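Local coordinates for aldose-aldose oxidoreductase (Caulobacter crescentus, PDB 5A04), which probably catalyses the NADP(H)-dependent oxidation of one aldose coupled to the reduction of another, using a nicotinamide cofactor held within the enzyme, at residues A[35-40]-A[52-57]; A[106-111]-A[182-187]; A[195-200]-A[248-253]. All coordinates share one frame; numbering follows the deposited sequence.

The three contacts follow one another in series along the chain, each closing before the next opens. Contact 1 lies in the NADPH-binding Rossmann fold, on strand 32-38 and the loop after helix 42-52. Contact 2 joins the two family regions, bringing the loop that leads into helix 110-123 against the first turn of helix 182-198, beside the bound glucose. Contact 3 uses the other end of helix 182-198 and packs it on strand 247-254 of the mixed sheet. Centres of contacts 1 and 2 are about 29 Å apart, of 2 and 3 only about 19 Å, and of 1 and 3 about 39 Å, on opposite sides of the chain's centre. Helix 182-198 thus links the sugar site to the C-terminal sheet.

Contact 1 (A[35-40]-A[52-57]); sequences AALVSG and YGIPET. With NDP (NADPH dihydro-nicotinamide-adenine-dinucleotide phosphate), chain G.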
loop_
_atom_site.group_PDB
_atom_site.type_symbol
_atom_site.label_atom_id
_atom_site.label_comp_id
_atom_site.label_asym_id
_atom_site.label_seq_id
_atom_site.Cartn_x
_atom_site.Cartn_y
_atom_site.Cartn_z
ATOM N N ALA A 35 -41.016 -1.389 7.110
ATOM C CA ALA A 35 -42.310 -2.034 7.341
ATOM C C ALA A 35 -42.365 -2.844 8.633
ATOM O O ALA A 35 -43.439 -3.035 9.209
ATOM C CB ALA A 35 -42.668 -2.925 6.152
ATOM N N ALA A 36 -41.217 -3.334 9.091
ATOM C CA ALA A 36 -41.211 -4.211 10.262
ATOM C C ALA A 36 -39.860 -4.207 10.968
ATOM O O ALA A 36 -38.839 -3.826 10.387
ATOM C CB ALA A 36 -41.599 -5.639 9.859
ATOM N N LEU A 37 -39.873 -4.634 12.231
ATOM C CA LEU A 37 -38.676 -4.724 13.049
ATOM C C LEU A 37 -38.549 -6.127 13.634
ATOM O O LEU A 37 -39.543 -6.718 14.076
ATOM C CB LEU A 37 -38.712 -3.698 14.185
ATOM C CG LEU A 37 -38.813 -2.242 13.725
ATOM C CD1 LEU A 37 -39.126 -1.369 14.931
ATOM C CD2 LEU A 37 -37.528 -1.804 13.059
ATOM N N VAL A 38 -37.328 -6.653 13.629
ATOM C CA VAL A 38 -37.048 -7.956 14.230
ATOM C C VAL A 38 -35.870 -7.817 15.178
ATOM O O VAL A 38 -34.795 -7.383 14.769
ATOM C CB VAL A 38 -36.734 -9.018 13.168
ATOM C CG1 VAL A 38 -36.656 -10.401 13.821
ATOM C CG2 VAL A 38 -37.772 -9.002 12.074
ATOM N N SER A 39 -36.076 -8.167 16.448
ATOM C CA SER A 39 -35.087 -7.906 17.488
ATOM C C SER A 39 -35.134 -8.934 18.603
ATOM O O SER A 39 -36.207 -9.421 18.950
ATOM C CB SER A 39 -35.298 -6.511 18.101
ATOM O OG SER A 39 -34.305 -6.247 19.089
ATOM N N GLY A 40 -33.973 -9.225 19.184
ATOM C CA GLY A 40 -33.899 -10.060 20.378
ATOM C C GLY A 40 -34.013 -9.255 21.668
ATOM O O GLY A 40 -33.889 -9.791 22.770
ATOM N N TYR A 52 -40.608 4.972 14.742
ATOM C CA TYR A 52 -40.812 4.845 13.305
ATOM C C TYR A 52 -42.242 4.497 12.899
ATOM O O TYR A 52 -42.527 4.326 11.717
ATOM C CB TYR A 52 -39.841 3.800 12.730
ATOM C CG TYR A 52 -38.432 4.322 12.621
ATOM C CD1 TYR A 52 -38.010 4.996 11.477
ATOM C CD2 TYR A 52 -37.527 4.179 13.671
ATOM C CE1 TYR A 52 -36.722 5.492 11.366
ATOM C CE2 TYR A 52 -36.231 4.680 13.569
ATOM C CZ TYR A 52 -35.842 5.343 12.411
ATOM O OH TYR A 52 -34.563 5.842 12.295
ATOM N N GLY A 53 -43.148 4.421 13.868
ATOM C CA GLY A 53 -44.550 4.179 13.556
ATOM C C GLY A 53 -44.803 2.769 13.051
ATOM O O GLY A 53 -45.613 2.552 12.145
ATOM N N ILE A 54 -44.084 1.815 13.632
ATOM C CA ILE A 54 -44.241 0.402 13.296
ATOM C C ILE A 54 -45.181 -0.250 14.295
ATOM O O ILE A 54 -44.841 -0.356 15.475
ATOM C CB ILE A 54 -42.885 -0.349 13.324
ATOM C CG1 ILE A 54 -41.821 0.406 12.523
ATOM C CG2 ILE A 54 -43.073 -1.792 12.825
ATOM C CD1 ILE A 54 -42.172 0.618 11.077
ATOM N N PRO A 55 -46.373 -0.674 13.837
ATOM C CA PRO A 55 -47.347 -1.239 14.783
ATOM C C PRO A 55 -46.846 -2.542 15.408
ATOM O O PRO A 55 -45.976 -3.200 14.828
ATOM C CB PRO A 55 -48.591 -1.483 13.916
ATOM C CG PRO A 55 -48.093 -1.567 12.529
ATOM C CD PRO A 55 -46.872 -0.676 12.453
ATOM N N GLU A 56 -47.384 -2.893 16.573
ATOM C CA GLU A 56 -46.989 -4.106 17.289
ATOM C C GLU A 56 -47.144 -5.381 16.458
ATOM O O GLU A 56 -46.402 -6.345 16.648
ATOM C CB GLU A 56 -47.794 -4.235 18.588
ATOM C CG GLU A 56 -47.434 -3.169 19.611
ATOM C CD GLU A 56 -47.987 -3.461 20.991
ATOM O OE1 GLU A 56 -49.193 -3.225 21.208
ATOM O OE2 GLU A 56 -47.213 -3.924 21.857
ATOM N N THR A 57 -48.098 -5.375 15.536
ATOM C CA THR A 57 -48.302 -6.494 14.620
ATOM C C THR A 57 -47.104 -6.706 13.691
ATOM O O THR A 57 -46.963 -7.766 13.083
ATOM C CB THR A 57 -49.540 -6.279 13.747
ATOM O OG1 THR A 57 -49.429 -5.021 13.067
ATOM C CG2 THR A 57 -50.813 -6.282 14.599
HETATM P PA NDP G . -23.920 -4.296 16.744
HETATM O O1A NDP G . -23.267 -5.158 17.767
HETATM O O2A NDP G . -23.891 -2.804 16.927
HETATM O O5B NDP G . -25.487 -4.745 16.531
HETATM C C5B NDP G . -25.547 -6.133 16.366
HETATM C C4B NDP G . -27.007 -6.506 16.660
HETATM O O4B NDP G . -27.287 -7.842 16.237
HETATM C C3B NDP G . -27.263 -6.451 18.185
HETATM O O3B NDP G . -27.607 -5.166 18.596
HETATM C C2B NDP G . -28.513 -7.332 18.293
HETATM O O2B NDP G . -29.603 -6.702 17.949
HETATM C C1B NDP G . -28.240 -8.380 17.131
HETATM N N9A NDP G . -27.772 -9.671 17.642
HETATM C C8A NDP G . -28.393 -10.906 17.486
HETATM N N7A NDP G . -27.730 -11.909 18.094
HETATM C C5A NDP G . -26.620 -11.290 18.676
HETATM C C6A NDP G . -25.549 -11.794 19.438
HETATM N N6A NDP G . -25.479 -13.138 19.732
HETATM N N1A NDP G . -24.558 -10.976 19.907
HETATM C C2A NDP G . -24.697 -9.640 19.569
HETATM N N3A NDP G . -25.644 -9.023 18.854
HETATM C C4A NDP G . -26.623 -9.886 18.409
HETATM O O3 NDP G . -23.074 -4.734 15.384
HETATM P PN NDP G . -23.120 -3.695 14.132
HETATM O O1N NDP G . -24.482 -3.236 13.801
HETATM O O2N NDP G . -21.882 -2.832 14.038
HETATM O O5D NDP G . -22.737 -4.834 12.849
HETATM C C5D NDP G . -23.759 -5.761 12.609
HETATM C C4D NDP G . -23.560 -6.290 11.161
HETATM O O4D NDP G . -23.523 -5.145 10.254
HETATM C C3D NDP G . -22.171 -7.012 10.990
HETATM O O3D NDP G . -22.297 -8.088 10.041
HETATM C C2D NDP G . -21.280 -5.930 10.397
HETATM O O2D NDP G . -20.279 -6.463 9.548
HETATM C C1D NDP G . -22.322 -5.155 9.517
HETATM N N1N NDP G . -21.921 -3.754 9.370
HETATM C C2N NDP G . -21.835 -3.186 8.109
HETATM C C3N NDP G . -21.484 -1.871 7.992
HETATM C C7N NDP G . -21.387 -1.269 6.663
HETATM O O7N NDP G . -20.915 -0.131 6.487
HETATM N N7N NDP G . -21.847 -1.985 5.562
HETATM C C4N NDP G . -21.188 -1.013 9.173
HETATM C C5N NDP G . -21.266 -1.719 10.460
HETATM C C6N NDP G . -21.621 -3.001 10.528
HETATM P P2B NDP G . -31.027 -6.990 18.876
HETATM O O1X NDP G . -31.096 -8.499 18.813
HETATM O O2X NDP G . -30.593 -6.392 20.179
HETATM O O3X NDP G . -32.088 -6.227 18.085
#
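I54 lays its two side-chain branches against the main chain of A35 and A36 and the side chain of L37, and nearly all of the packing between the two segments runs through it. Its CG2 methyl lies 3.8 Å from the carbonyl oxygen A35 O and 4.0 Å from A36 CA, so this branch rests on main chain, not on another side chain. The other branch turns to L37: I54 CG1 approaches L37 CD1 at 4.0 Å, and the two side chains cross obliquely. The first torsion of I54 (chi1 -49°) sets CG1 beside its own backbone N and CG2 anti to it, which is how one residue reaches both surfaces. No hydrogen bond joins the two segments; the contact is apolar and buried, and the polar I54 O is hydrogen-bonded to R59 NE instead.

At the far end of 35-40 the chain meets NADPH. The amide G40 N donates to the cofactor oxygen O1X at 3.0 Å with an N-H...O angle of 153°, while S39 OG is hydrogen-bonded to O3X of the same 2'-phosphate at 2.4 Å, so short that the exact length is doubtful. S39 OG is also hydrogen-bonded to T41 N, which helps to fix the hydroxyl. T41 OG1 and K44 NZ are hydrogen-bonded to NADPH too. Phosphate contacts just past the second strand of a Rossmann fold are consistent with a preference for NADP(H) over NAD(H).

The contact sits within a beta-alpha-beta crossover: strand 32-38 leads through helix 42-52 to the parallel neighbour 59-60. L37 packs against L45 and Y48 of that helix, I54 also touches L34, and A36 reaches A10 of strand 7-12.

Contact 2 (A[106-111]-A[182-187]); sequences MANTVA and SLMDIG. With BGC (beta-D-glucopyranose), chain H.
The flat peptide group between A107 and N108 is met by the methyl end of M184, whose CE stands obliquely off the peptide plane, 3.4 Å from A107 O. The same methyl lies 3.9 Å from N108 CA and 4.4 Å from N108 OD1, near the oxygen of the side-chain amide; the amide nitrogen, N108 ND2, is hydrogen-bonded to S84 OG. M184 is bent at both chi2 (-63°) and chi3 (-76°), which brings the methyl to the loop.

The next residue belongs to the glucose pocket. The carboxylate of D185 spans two neighbouring hydroxyls of the bound glucose: O2 donates to D185 OD1 at 2.7 Å and O3 to D185 OD2 at 2.8 Å. R172 NE forms a salt bridge with OD1 as well. An alanine here would probably leave O2 and O3 without this pair of acceptors and R172 NE without its salt-bridge mate.

S182 O accepts from both I186 N and G187 N, in a wider pi-type turn at 183-187. The contact bridges the two parts of the protein: the loop before helix 110-123, in the Rossmann part, meets the opening of helix 182-198, in the C-terminal alpha/beta part, with Y328 of helix 314-333 also against M184.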
loop_
_atom_site.group_PDB
_atom_site.type_symbol
_atom_site.label_atom_id
_atom_site.label_comp_id
_atom_site.label_asym_id
_atom_site.label_seq_id
_atom_site.Cartn_x
_atom_site.Cartn_y
_atom_site.Cartn_z
ATOM N N MET A 106 -20.543 -11.774 3.995
ATOM C CA MET A 106 -21.740 -12.585 3.777
ATOM C C MET A 106 -21.947 -13.676 4.831
ATOM O O MET A 106 -23.032 -13.779 5.410
ATOM C CB MET A 106 -21.686 -13.205 2.392
ATOM C CG MET A 106 -22.892 -14.077 2.045
ATOM S SD MET A 106 -22.738 -14.477 0.304
ATOM C CE MET A 106 -24.286 -15.342 0.031
ATOM N N ALA A 107 -20.906 -14.465 5.097
ATOM C CA ALA A 107 -20.973 -15.490 6.141
ATOM C C ALA A 107 -19.552 -15.867 6.552
ATOM O O ALA A 107 -18.593 -15.299 6.030
ATOM C CB ALA A 107 -21.745 -16.713 5.643
ATOM N N ASN A 108 -19.402 -16.825 7.461
ATOM C CA ASN A 108 -18.058 -17.180 7.941
ATOM C C ASN A 108 -17.212 -17.935 6.922
ATOM O O ASN A 108 -15.980 -17.903 6.987
ATOM C CB ASN A 108 -18.139 -18.031 9.212
ATOM C CG ASN A 108 -18.726 -17.278 10.394
ATOM O OD1 ASN A 108 -18.953 -16.065 10.336
ATOM N ND2 ASN A 108 -18.981 -18.002 11.475
ATOM N N THR A 109 -17.862 -18.661 6.016
ATOM C CA THR A 109 -17.153 -19.579 5.124
ATOM C C THR A 109 -17.767 -19.632 3.738
ATOM O O THR A 109 -18.913 -19.229 3.539
ATOM C CB THR A 109 -17.160 -21.035 5.668
ATOM O OG1 THR A 109 -18.502 -21.543 5.642
ATOM C CG2 THR A 109 -16.645 -21.102 7.094
ATOM N N VAL A 110 -17.014 -20.189 2.799
ATOM C CA VAL A 110 -17.519 -20.442 1.461
ATOM C C VAL A 110 -18.771 -21.317 1.514
ATOM O O VAL A 110 -19.788 -20.994 0.897
ATOM C CB VAL A 110 -16.439 -21.104 0.588
ATOM C CG1 VAL A 110 -17.034 -21.635 -0.716
ATOM C CG2 VAL A 110 -15.332 -20.085 0.296
ATOM N N ALA A 111 -18.695 -22.414 2.267
ATOM C CA ALA A 111 -19.825 -23.343 2.370
ATOM C C ALA A 111 -21.093 -22.658 2.869
ATOM O O ALA A 111 -22.189 -22.933 2.390
ATOM C CB ALA A 111 -19.464 -24.510 3.289
ATOM N N SER A 182 -9.896 -8.750 11.653
ATOM C CA SER A 182 -9.998 -7.556 10.801
ATOM C C SER A 182 -10.384 -7.852 9.349
ATOM O O SER A 182 -11.111 -7.081 8.735
ATOM C CB SER A 182 -8.680 -6.769 10.825
ATOM O OG SER A 182 -7.673 -7.433 10.066
ATOM N N LEU A 183 -9.919 -8.969 8.797
ATOM C CA LEU A 183 -10.220 -9.269 7.403
ATOM C C LEU A 183 -11.714 -9.452 7.184
ATOM O O LEU A 183 -12.244 -9.066 6.150
ATOM C CB LEU A 183 -9.473 -10.524 6.951
ATOM C CG LEU A 183 -9.667 -10.943 5.487
ATOM C CD1 LEU A 183 -9.352 -9.770 4.540
ATOM C CD2 LEU A 183 -8.797 -12.162 5.164
ATOM N N MET A 184 -12.386 -10.069 8.152
ATOM C CA MET A 184 -13.813 -10.319 8.014
ATOM C C MET A 184 -14.583 -9.001 8.087
ATOM O O MET A 184 -15.567 -8.816 7.370
ATOM C CB MET A 184 -14.285 -11.306 9.092
ATOM C CG MET A 184 -13.826 -12.737 8.853
ATOM S SD MET A 184 -14.507 -13.415 7.329
ATOM C CE MET A 184 -16.180 -13.738 7.829
ATOM N N ASP A 185 -14.087 -8.055 8.877
ATOM C CA ASP A 185 -14.862 -6.854 9.173
ATOM C C ASP A 185 -14.561 -5.652 8.298
ATOM O O ASP A 185 -15.475 -4.959 7.842
ATOM C CB ASP A 185 -14.646 -6.439 10.624
ATOM C CG ASP A 185 -15.513 -5.261 11.013
ATOM O OD1 ASP A 185 -16.750 -5.446 11.102
ATOM O OD2 ASP A 185 -14.963 -4.154 11.198
ATOM N N ILE A 186 -13.280 -5.368 8.120
ATOM C CA ILE A 186 -12.885 -4.110 7.514
ATOM C C ILE A 186 -11.934 -4.366 6.342
ATOM O O ILE A 186 -11.987 -3.679 5.312
ATOM C CB ILE A 186 -12.259 -3.158 8.597
ATOM C CG1 ILE A 186 -11.845 -1.836 7.976
ATOM C CG2 ILE A 186 -11.114 -3.822 9.357
ATOM C CD1 ILE A 186 -13.017 -1.101 7.365
ATOM N N GLY A 187 -11.088 -5.380 6.469
ATOM C CA GLY A 187 -10.193 -5.742 5.380
ATOM C C GLY A 187 -10.938 -6.179 4.132
ATOM O O GLY A 187 -10.449 -6.024 3.009
HETATM C C2 BGC H . -17.483 -2.370 9.599
HETATM C C3 BGC H . -17.344 -1.379 10.763
HETATM C C4 BGC H . -16.561 -0.176 10.327
HETATM C C5 BGC H . -17.135 0.423 9.052
HETATM C C6 BGC H . -16.167 1.513 8.521
HETATM C C1 BGC H . -18.103 -1.626 8.503
HETATM O O1 BGC H . -18.398 -2.513 7.424
HETATM O O2 BGC H . -18.288 -3.464 10.020
HETATM O O3 BGC H . -16.679 -2.062 11.815
HETATM O O4 BGC H . -16.570 0.795 11.362
HETATM O O5 BGC H . -17.261 -0.561 8.051
HETATM O O6 BGC H . -16.767 2.229 7.434
#

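Contact 3 (A[195-200]-A[248-253]); sequences RYLTGE and NRYRVS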
loop_
_atom_site.group_PDB
_atom_site.type_symbol
_atom_site.label_atom_id
_atom_site.label_comp_id
_atom_site.label_asym_id
_atom_site.label_seq_id
_atom_site.Cartn_x
_atom_site.Cartn_y
_atom_site.Cartn_z
ATOM N N ARG A 195 -11.242 -6.011 -6.342
ATOM C CA ARG A 195 -12.061 -6.725 -7.312
ATOM C C ARG A 195 -12.893 -5.782 -8.185
ATOM O O ARG A 195 -12.919 -5.962 -9.403
ATOM C CB ARG A 195 -12.974 -7.736 -6.599
ATOM C CG ARG A 195 -12.196 -8.964 -6.038
ATOM C CD ARG A 195 -13.094 -9.932 -5.227
ATOM N NE ARG A 195 -14.203 -10.348 -6.073
ATOM C CZ ARG A 195 -15.462 -9.956 -5.914
ATOM N NH1 ARG A 195 -15.809 -9.215 -4.869
ATOM N NH2 ARG A 195 -16.383 -10.331 -6.803
ATOM N N TYR A 196 -13.567 -4.784 -7.602
ATOM C CA TYR A 196 -14.416 -3.960 -8.470
ATOM C C TYR A 196 -13.633 -2.898 -9.234
ATOM O O TYR A 196 -14.089 -2.440 -10.281
ATOM C CB TYR A 196 -15.618 -3.323 -7.719
ATOM C CG TYR A 196 -15.412 -2.370 -6.547
ATOM C CD1 TYR A 196 -14.854 -1.104 -6.716
ATOM C CD2 TYR A 196 -15.904 -2.703 -5.286
ATOM C CE1 TYR A 196 -14.728 -0.219 -5.629
ATOM C CE2 TYR A 196 -15.776 -1.840 -4.201
ATOM C CZ TYR A 196 -15.198 -0.600 -4.380
ATOM O OH TYR A 196 -15.095 0.241 -3.291
ATOM N N LEU A 197 -12.443 -2.546 -8.771
ATOM C CA LEU A 197 -11.620 -1.603 -9.537
ATOM C C LEU A 197 -10.981 -2.308 -10.742
ATOM O O LEU A 197 -10.939 -1.755 -11.846
ATOM C CB LEU A 197 -10.552 -0.964 -8.644
ATOM C CG LEU A 197 -11.119 -0.042 -7.563
ATOM C CD1 LEU A 197 -10.041 0.302 -6.560
ATOM C CD2 LEU A 197 -11.724 1.254 -8.166
ATOM N N THR A 198 -10.493 -3.533 -10.550
ATOM C CA THR A 198 -9.920 -4.272 -11.678
ATOM C C THR A 198 -11.019 -4.847 -12.553
ATOM O O THR A 198 -10.828 -5.043 -13.759
ATOM C CB THR A 198 -9.012 -5.445 -11.225
ATOM O OG1 THR A 198 -9.780 -6.339 -10.415
ATOM C CG2 THR A 198 -7.821 -4.941 -10.432
ATOM N N GLY A 199 -12.161 -5.141 -11.934
ATOM C CA GLY A 199 -13.218 -5.895 -12.590
ATOM C C GLY A 199 -12.800 -7.337 -12.824
ATOM O O GLY A 199 -13.351 -8.025 -13.686
ATOM N N GLU A 200 -11.828 -7.797 -12.044
ATOM C CA GLU A 200 -11.292 -9.149 -12.195
ATOM C C GLU A 200 -11.357 -9.959 -10.912
ATOM O O GLU A 200 -11.632 -9.418 -9.845
ATOM C CB GLU A 200 -9.845 -9.083 -12.658
ATOM C CG GLU A 200 -9.628 -8.397 -14.000
ATOM C CD GLU A 200 -8.172 -8.462 -14.407
ATOM O OE1 GLU A 200 -7.720 -9.554 -14.826
ATOM O OE2 GLU A 200 -7.478 -7.433 -14.286
ATOM N N ASN A 248 -8.346 4.168 5.461
ATOM C CA ASN A 248 -9.492 3.910 4.614
ATOM C C ASN A 248 -9.251 4.573 3.293
ATOM O O ASN A 248 -9.547 5.753 3.123
ATOM C CB ASN A 248 -10.788 4.433 5.246
ATOM C CG ASN A 248 -12.029 3.952 4.499
ATOM O OD1 ASN A 248 -12.127 4.098 3.289
ATOM N ND2 ASN A 248 -12.953 3.329 5.217
ATOM N N ARG A 249 -8.711 3.826 2.341
ATOM C CA ARG A 249 -8.277 4.472 1.114
ATOM C C ARG A 249 -7.970 3.478 0.028
ATOM O O ARG A 249 -7.713 2.303 0.295
ATOM C CB ARG A 249 -7.024 5.317 1.390
ATOM C CG ARG A 249 -5.813 4.484 1.844
ATOM C CD ARG A 249 -4.632 5.388 2.205
ATOM N NE ARG A 249 -3.389 4.624 2.317
ATOM C CZ ARG A 249 -2.191 5.088 1.972
ATOM N NH1 ARG A 249 -2.058 6.326 1.508
ATOM N NH2 ARG A 249 -1.121 4.309 2.101
ATOM N N TYR A 250 -7.995 3.953 -1.208
ATOM C CA TYR A 250 -7.335 3.211 -2.267
ATOM C C TYR A 250 -6.808 4.118 -3.351
ATOM O O TYR A 250 -7.311 5.231 -3.542
ATOM C CB TYR A 250 -8.260 2.137 -2.865
ATOM C CG TYR A 250 -9.564 2.544 -3.532
ATOM C CD1 TYR A 250 -9.586 3.229 -4.749
ATOM C CD2 TYR A 250 -10.781 2.153 -2.980
ATOM C CE1 TYR A 250 -10.795 3.542 -5.374
ATOM C CE2 TYR A 250 -11.983 2.458 -3.595
ATOM C CZ TYR A 250 -11.983 3.142 -4.792
ATOM O OH TYR A 250 -13.201 3.413 -5.397
ATOM N N ARG A 251 -5.752 3.649 -4.025
ATOM C CA ARG A 251 -5.274 4.268 -5.253
ATOM C C ARG A 251 -5.163 3.185 -6.315
ATOM O O ARG A 251 -4.581 2.124 -6.059
ATOM C CB ARG A 251 -3.915 4.954 -5.067
ATOM C CG ARG A 251 -3.436 5.582 -6.379
ATOM C CD ARG A 251 -2.033 6.140 -6.300
ATOM N NE ARG A 251 -1.936 7.258 -5.370
ATOM C CZ ARG A 251 -0.846 8.004 -5.222
ATOM N NH1 ARG A 251 0.248 7.744 -5.936
ATOM N NH2 ARG A 251 -0.845 9.004 -4.354
ATOM N N VAL A 252 -5.740 3.431 -7.486
ATOM C CA VAL A 252 -5.583 2.525 -8.616
ATOM C C VAL A 252 -4.755 3.260 -9.675
ATOM O O VAL A 252 -5.002 4.434 -9.964
ATOM C CB VAL A 252 -6.961 2.035 -9.167
ATOM C CG1 VAL A 252 -7.931 3.200 -9.398
ATOM C CG2 VAL A 252 -6.788 1.177 -10.438
ATOM N N SER A 253 -3.733 2.582 -10.200
ATOM C CA SER A 253 -2.783 3.206 -11.127
ATOM C C SER A 253 -2.553 2.364 -12.376
ATOM O O SER A 253 -2.513 1.129 -12.314
ATOM C CB SER A 253 -1.424 3.443 -10.454
ATOM O OG SER A 253 -1.537 4.031 -9.174
#
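The tight part of this contact is L197 against the ring of Y250. L197 CD1 sits over one face, 3.6 Å from the ring centroid and 16° off the ring normal, a CH-pi contact; L197 CD2 reaches the rim, 3.7 Å from Y250 CE1. Y196 comes in beside it, the two tyrosine side chains crossing at about a right angle. Y250 OH lies at the edge of the Y196 ring, in its plane, 3.9 Å from Y196 CE1, and Y196 OH is 3.8 Å from Y250 CE2. The two hydroxyls converge on one partner, both hydrogen-bonded to N139 OD1. With CG between backbone N and carbonyl carbon (chi1 61°), the Y250 ring is set where L197 CD1 covers its face.

Packing slackens toward V252, whose CB is 4.4 Å from L197 CD1. Further along the first segment the chain turns to solvent: G199, with positive phi, follows the helix end, and T198 OG1 accepts from E200 N at 3.0 Å in an ST turn. On the other side of strand 247-254, R251 NH2 forms a salt bridge with D262 of the second subunit.

The C-terminal end of helix 182-198 thus packs on the mixed sheet, where strand 247-254 runs antiparallel between 156-162 and 257-261, while helix 137-147 supplies A142 to L197 and Y250 and V146 to V252.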